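Local coordinates for delta-1-pyrroline-5-carboxylate dehydrogenase, mitochondrial (Mus musculus, PDB 4E3X), which catalyses the NAD+-dependent oxidation of glutamic gamma-semialdehyde to L-glutamate, the second step of proline breakdown in mitochondria, at residues Q346-C351 / E447-V452; F387-I392 / G426-P431. All coordinates share one frame; numbering follows the deposited sequence. Where two conformers were deposited one is given.

Contact 1. Residues Q346-C351 / E447-V452; sequences QKCSAC and EIFGPV. With PRO (proline), chain K.
Phe449 lays its ring along the backbone of Gln346-Cys348, the loop that carries the catalytic nucleophile. An unusual first torsion (chi1 -119°) swings the ring in against it. CD1 then lies 3.8 Å from CA of Gln346, and CE1 3.5 Å from the carbonyl O of Gln346. On the other branch CD2 stands 4.2 Å from O of Lys347, while CE2 rests 3.5 Å from the carbonyl C of Lys347. One face thus takes the peptide link between Gln346 and Lys347, set toward the rim. At the far end CZ reaches N of Cys348 at 3.6 Å. One water bridges the loops, donating to O of Phe449 and to OE1 of Gln346, which also accepts from Ile392 N. Another lies within reach of Lys347 O and of OE2 of the NAD+-binding Glu447, itself hydrogen-bonded to Gly317 N. Beyond the nucleophile, OG of Ser349 donates to OXT of the bound proline at 2.6 Å. Asn211, probably the transition-state stabilizer, packs on Phe449 and bonds Gln346 O. The loops lead into parallel strands 351-357 and 452-458, with helix 394-409 packed against Ile448, Phe449 and Val452.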
loop_
_atom_site.group_PDB
_atom_site.type_symbol
_atom_site.label_atom_id
_atom_site.label_comp_id
_atom_site.label_asym_id
_atom_site.label_seq_id
_atom_site.Cartn_x
_atom_site.Cartn_y
_atom_site.Cartn_z
ATOM N N GLN B 346 -7.985 -22.324 16.880
ATOM C CA GLN B 346 -7.770 -22.190 15.441
ATOM C C GLN B 346 -7.986 -20.763 14.961
ATOM O O GLN B 346 -8.778 -20.503 14.044
ATOM C CB GLN B 346 -8.685 -23.150 14.693
ATOM C CG GLN B 346 -8.496 -24.592 15.121
ATOM C CD GLN B 346 -9.457 -25.511 14.406
ATOM O OE1 GLN B 346 -9.059 -26.289 13.538
ATOM N NE2 GLN B 346 -10.741 -25.408 14.748
ATOM N N LYS B 347 -7.280 -19.830 15.589
ATOM C CA LYS B 347 -7.379 -18.427 15.217
ATOM C C LYS B 347 -5.986 -17.859 15.079
ATOM O O LYS B 347 -5.100 -18.171 15.873
ATOM C CB LYS B 347 -8.131 -17.629 16.280
ATOM C CG LYS B 347 -9.551 -18.093 16.566
ATOM C CD LYS B 347 -10.252 -17.106 17.488
ATOM C CE LYS B 347 -11.687 -17.524 17.757
ATOM N NZ LYS B 347 -12.407 -16.531 18.597
ATOM N N CYS B 348 -5.790 -17.005 14.085
ATOM C CA CYS B 348 -4.514 -16.326 13.902
ATOM C C CYS B 348 -4.175 -15.457 15.098
ATOM O O CYS B 348 -3.024 -15.088 15.283
ATOM C CB CYS B 348 -4.547 -15.449 12.655
ATOM S SG CYS B 348 -4.797 -16.362 11.144
ATOM N N SER B 349 -5.194 -15.140 15.906
ATOM C CA SER B 349 -5.068 -14.272 17.077
ATOM C C SER B 349 -4.986 -15.022 18.410
ATOM O O SER B 349 -4.807 -14.395 19.449
ATOM C CB SER B 349 -6.278 -13.341 17.155
ATOM O OG SER B 349 -7.476 -14.105 17.185
ATOM N N ALA B 350 -5.138 -16.346 18.394
ATOM C CA ALA B 350 -5.219 -17.129 19.637
ATOM C C ALA B 350 -3.957 -17.049 20.484
ATOM O O ALA B 350 -2.847 -17.102 19.956
ATOM C CB ALA B 350 -5.530 -18.582 19.322
ATOM N N CYS B 351 -4.123 -16.923 21.797
ATOM C CA CYS B 351 -2.989 -16.984 22.707
ATOM C C CYS B 351 -2.435 -18.396 22.763
ATOM O O CYS B 351 -3.160 -19.335 23.085
ATOM C CB CYS B 351 -3.412 -16.567 24.114
ATOM S SG CYS B 351 -2.150 -16.845 25.375
ATOM N N GLU B 447 3.558 -21.816 15.136
ATOM C CA GLU B 447 2.103 -21.725 15.179
ATOM C C GLU B 447 1.466 -23.102 14.997
ATOM O O GLU B 447 1.623 -23.743 13.959
ATOM C CB GLU B 447 1.583 -20.742 14.123
ATOM C CG GLU B 447 0.081 -20.478 14.221
ATOM C CD GLU B 447 -0.433 -19.514 13.159
ATOM O OE1 GLU B 447 -0.051 -19.671 11.980
ATOM O OE2 GLU B 447 -1.212 -18.597 13.517
ATOM N N ILE B 448 0.744 -23.551 16.018
ATOM C CA ILE B 448 0.135 -24.874 16.017
ATOM C C ILE B 448 -1.285 -24.874 15.442
ATOM O O ILE B 448 -1.684 -25.824 14.766
ATOM C CB ILE B 448 0.141 -25.470 17.435
ATOM C CG1 ILE B 448 1.581 -25.635 17.928
ATOM C CG2 ILE B 448 -0.592 -26.806 17.469
ATOM C CD1 ILE B 448 1.686 -26.037 19.375
ATOM N N PHE B 449 -2.043 -23.812 15.707
ATOM C CA PHE B 449 -3.436 -23.729 15.254
ATOM C C PHE B 449 -4.262 -24.875 15.846
ATOM O O PHE B 449 -5.000 -25.575 15.153
ATOM C CB PHE B 449 -3.533 -23.668 13.716
ATOM C CG PHE B 449 -4.180 -22.413 13.201
ATOM C CD1 PHE B 449 -5.380 -22.469 12.511
ATOM C CD2 PHE B 449 -3.599 -21.176 13.428
ATOM C CE1 PHE B 449 -5.981 -21.311 12.040
ATOM C CE2 PHE B 449 -4.187 -20.017 12.957
ATOM C CZ PHE B 449 -5.382 -20.083 12.264
ATOM N N GLY B 450 -4.116 -25.050 17.152
ATOM C CA GLY B 450 -4.846 -26.060 17.894
ATOM C C GLY B 450 -4.966 -25.615 19.337
ATOM O O GLY B 450 -4.430 -24.575 19.704
ATOM N N PRO B 451 -5.668 -26.402 20.167
ATOM C CA PRO B 451 -5.953 -25.979 21.541
ATOM C C PRO B 451 -4.796 -26.320 22.471
ATOM O O PRO B 451 -4.920 -27.151 23.364
ATOM C CB PRO B 451 -7.207 -26.785 21.892
ATOM C CG PRO B 451 -7.076 -28.032 21.088
ATOM C CD PRO B 451 -6.390 -27.631 19.801
ATOM N N VAL B 452 -3.664 -25.669 22.234
ATOM C CA VAL B 452 -2.414 -26.008 22.901
ATOM C C VAL B 452 -1.750 -24.751 23.444
ATOM O O VAL B 452 -1.198 -23.940 22.693
ATOM C CB VAL B 452 -1.455 -26.747 21.944
ATOM C CG1 VAL B 452 -0.182 -27.160 22.678
ATOM C CG2 VAL B 452 -2.140 -27.978 21.358
HETATM N N PRO K . -10.102 -11.175 13.711
HETATM C CA PRO K . -10.091 -12.398 14.516
HETATM C C PRO K . -9.713 -12.137 15.970
HETATM O O PRO K . -9.266 -11.048 16.345
HETATM C CB PRO K . -9.020 -13.243 13.829
HETATM C CG PRO K . -9.160 -12.873 12.393
HETATM C CD PRO K . -9.531 -11.401 12.371
HETATM O OXT PRO K . -9.859 -13.027 16.811
HETATM O O HOH W 1 -6.410 -26.035 12.711
HETATM O O HOH W 2 -2.230 -18.618 16.042
#

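Contact 2. Residues F387-I392 / G426-P431; sequences FFSAVI and GYYVEP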
loop_
_atom_site.group_PDB
_atom_site.type_symbol
_atom_site.label_atom_id
_atom_site.label_comp_id
_atom_site.label_asym_id
_atom_site.label_seq_id
_atom_site.Cartn_x
_atom_site.Cartn_y
_atom_site.Cartn_z
ATOM N N PHE B 387 -18.030 -26.062 24.834
ATOM C CA PHE B 387 -17.145 -24.900 24.811
ATOM C C PHE B 387 -16.445 -24.775 23.465
ATOM O O PHE B 387 -16.403 -23.691 22.885
ATOM C CB PHE B 387 -16.120 -24.908 25.949
ATOM C CG PHE B 387 -15.336 -23.625 26.045
ATOM C CD1 PHE B 387 -15.987 -22.417 26.243
ATOM C CD2 PHE B 387 -13.959 -23.620 25.904
ATOM C CE1 PHE B 387 -15.276 -21.228 26.316
ATOM C CE2 PHE B 387 -13.241 -22.435 25.982
ATOM C CZ PHE B 387 -13.900 -21.238 26.188
ATOM N N PHE B 388 -15.889 -25.879 22.973
ATOM C CA PHE B 388 -15.361 -25.929 21.608
ATOM C C PHE B 388 -15.427 -27.357 21.089
ATOM O O PHE B 388 -15.620 -28.296 21.870
ATOM C CB PHE B 388 -13.948 -25.321 21.500
ATOM C CG PHE B 388 -12.834 -26.168 22.085
ATOM C CD1 PHE B 388 -12.464 -26.048 23.417
ATOM C CD2 PHE B 388 -12.112 -27.033 21.276
ATOM C CE1 PHE B 388 -11.410 -26.805 23.934
ATOM C CE2 PHE B 388 -11.064 -27.786 21.786
ATOM C CZ PHE B 388 -10.712 -27.670 23.115
ATOM N N SER B 389 -15.298 -27.513 19.778
ATOM C CA SER B 389 -15.474 -28.814 19.148
ATOM C C SER B 389 -14.198 -29.285 18.458
ATOM O O SER B 389 -13.103 -28.783 18.727
ATOM C CB SER B 389 -16.637 -28.766 18.151
ATOM O OG SER B 389 -17.012 -30.070 17.727
ATOM N N ALA B 390 -14.354 -30.267 17.580
ATOM C CA ALA B 390 -13.251 -30.829 16.821
ATOM C C ALA B 390 -12.496 -29.771 16.030
ATOM O O ALA B 390 -13.067 -28.756 15.626
ATOM C CB ALA B 390 -13.786 -31.871 15.878
ATOM N N VAL B 391 -11.215 -30.027 15.790
ATOM C CA VAL B 391 -10.435 -29.202 14.877
ATOM C C VAL B 391 -10.837 -29.521 13.436
ATOM O O VAL B 391 -11.588 -30.465 13.180
ATOM C CB VAL B 391 -8.911 -29.354 15.096
ATOM C CG1 VAL B 391 -8.539 -28.933 16.521
ATOM C CG2 VAL B 391 -8.449 -30.784 14.805
ATOM N N ILE B 392 -10.348 -28.721 12.499
ATOM C CA ILE B 392 -10.976 -28.626 11.180
ATOM C C ILE B 392 -10.876 -29.859 10.278
ATOM O O ILE B 392 -11.838 -30.196 9.593
ATOM C CB ILE B 392 -10.468 -27.367 10.422
ATOM C CG1 ILE B 392 -11.298 -27.096 9.157
ATOM C CG2 ILE B 392 -8.974 -27.473 10.111
ATOM C CD1 ILE B 392 -12.743 -26.686 9.431
ATOM N N GLY B 426 -14.914 -37.580 15.090
ATOM C CA GLY B 426 -14.565 -36.246 14.630
ATOM C C GLY B 426 -13.105 -36.026 14.953
ATOM O O GLY B 426 -12.485 -36.882 15.576
ATOM N N TYR B 427 -12.548 -34.894 14.543
ATOM C CA TYR B 427 -11.139 -34.605 14.812
ATOM C C TYR B 427 -10.973 -33.977 16.196
ATOM O O TYR B 427 -10.607 -32.814 16.329
ATOM C CB TYR B 427 -10.560 -33.722 13.702
ATOM C CG TYR B 427 -10.710 -34.374 12.342
ATOM C CD1 TYR B 427 -10.016 -35.539 12.034
ATOM C CD2 TYR B 427 -11.567 -33.847 11.379
ATOM C CE1 TYR B 427 -10.154 -36.159 10.804
ATOM C CE2 TYR B 427 -11.708 -34.458 10.139
ATOM C CZ TYR B 427 -10.997 -35.610 9.859
ATOM O OH TYR B 427 -11.136 -36.224 8.633
ATOM N N TYR B 428 -11.242 -34.769 17.230
ATOM C CA TYR B 428 -11.343 -34.242 18.582
ATOM C C TYR B 428 -10.023 -34.190 19.342
ATOM O O TYR B 428 -9.360 -35.211 19.544
ATOM C CB TYR B 428 -12.358 -35.053 19.381
ATOM C CG TYR B 428 -13.806 -34.684 19.133
ATOM C CD1 TYR B 428 -14.317 -33.458 19.549
ATOM C CD2 TYR B 428 -14.673 -35.581 18.523
ATOM C CE1 TYR B 428 -15.644 -33.132 19.347
ATOM C CE2 TYR B 428 -16.004 -35.263 18.320
ATOM C CZ TYR B 428 -16.483 -34.042 18.740
ATOM O OH TYR B 428 -17.808 -33.731 18.548
ATOM N N VAL B 429 -9.669 -32.989 19.789
ATOM C CA VAL B 429 -8.483 -32.763 20.611
ATOM C C VAL B 429 -8.900 -32.065 21.899
ATOM O O VAL B 429 -9.568 -31.032 21.857
ATOM C CB VAL B 429 -7.466 -31.866 19.872
ATOM C CG1 VAL B 429 -6.203 -31.673 20.710
ATOM C CG2 VAL B 429 -7.131 -32.458 18.509
ATOM N N GLU B 430 -8.522 -32.631 23.045
ATOM C CA GLU B 430 -8.790 -31.975 24.321
ATOM C C GLU B 430 -7.945 -30.709 24.449
ATOM O O GLU B 430 -6.862 -30.621 23.864
ATOM C CB GLU B 430 -8.479 -32.918 25.487
ATOM C CG GLU B 430 -9.359 -34.158 25.532
ATOM C CD GLU B 430 -10.840 -33.827 25.604
ATOM O OE1 GLU B 430 -11.628 -34.478 24.885
ATOM O OE2 GLU B 430 -11.220 -32.926 26.383
ATOM N N PRO B 431 -8.429 -29.724 25.223
ATOM C CA PRO B 431 -7.573 -28.564 25.473
ATOM C C PRO B 431 -6.341 -29.007 26.252
ATOM O O PRO B 431 -6.449 -29.849 27.148
ATOM C CB PRO B 431 -8.460 -27.646 26.321
ATOM C CG PRO B 431 -9.456 -28.551 26.955
ATOM C CD PRO B 431 -9.707 -29.640 25.952
HETATM O O HOH W 3 -11.106 -30.581 19.576
#
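Ala390 and Val391 press onto the turn at Tyr427, and here the packing is closest. CB of Ala390 points at the other segment and comes within 3.3 Å of Tyr427 O. That same carbonyl accepts the one direct hydrogen bond between the segments, from Val391 N at 2.9 Å, with an N-H...O angle of 146° and the donor tilted 30° out of the carbonyl plane. CG2 of Val391, lodged between its own N and carbonyl carbon, lies 3.8 Å from Tyr427 CB, the two side chains crossing at about a right angle. The methyl of Ala390 also sits over one face of the Tyr428 ring, 4.2 Å from its centroid, a CH-pi contact. Although the CB of Tyr428 points away, its ring comes back over the loop, with CE1 close to OG of Ser389; that hydroxyl is bonded to Gly378 O.

Toward Val429 the backbones separate and a water fills the role of a direct bond, donating to Ser389 O and accepting from Val429 N, each at 2.8 Å. Farther along, where the facing CA atoms of Phe388 and Pro431 are 9.1 Å apart, only the ring of Phe388 spans the gap, bringing CZ to 3.6 Å from Pro431 CD. Phe341 of helix 329-341 packs on both. Glu430, partly exposed, turns its CB away and adds almost nothing.

Tyr427 is the centre of an inverse gamma turn, closed by a weak Tyr428 N to Gly426 O bond, and its own carbonyl faces the loop. The arrangement joins the connection before helix 394-409 to the start of strand 428-436, within the aldehyde dehydrogenase fold, and places Ile392 beside a bound proline.

How the contacts relate
Both contacts are buried, but contact 1 lies nearer the centre of the chain, about 14 Å from it against 21 Å for the centre of contact 2. Contact 1 joins two active-site loops by an aromatic ring on backbone and a bridging water. Contact 2 is mostly apolar packing around one backbone hydrogen bond, and its Phe387 reaches the second subunit, meeting Trp557 of that chain edge-to-face. Their centres are 12 Å apart and they touch directly: OE1 of Gln346 probably accepts a hydrogen bond from Ile392 N at 2.9 Å, and Pro451 CG packs on Val429 CG1 at 3.8 Å. Helix 394-409 serves both, lying against Ile448 and Phe449 in one and Val391 and Val429 in the other.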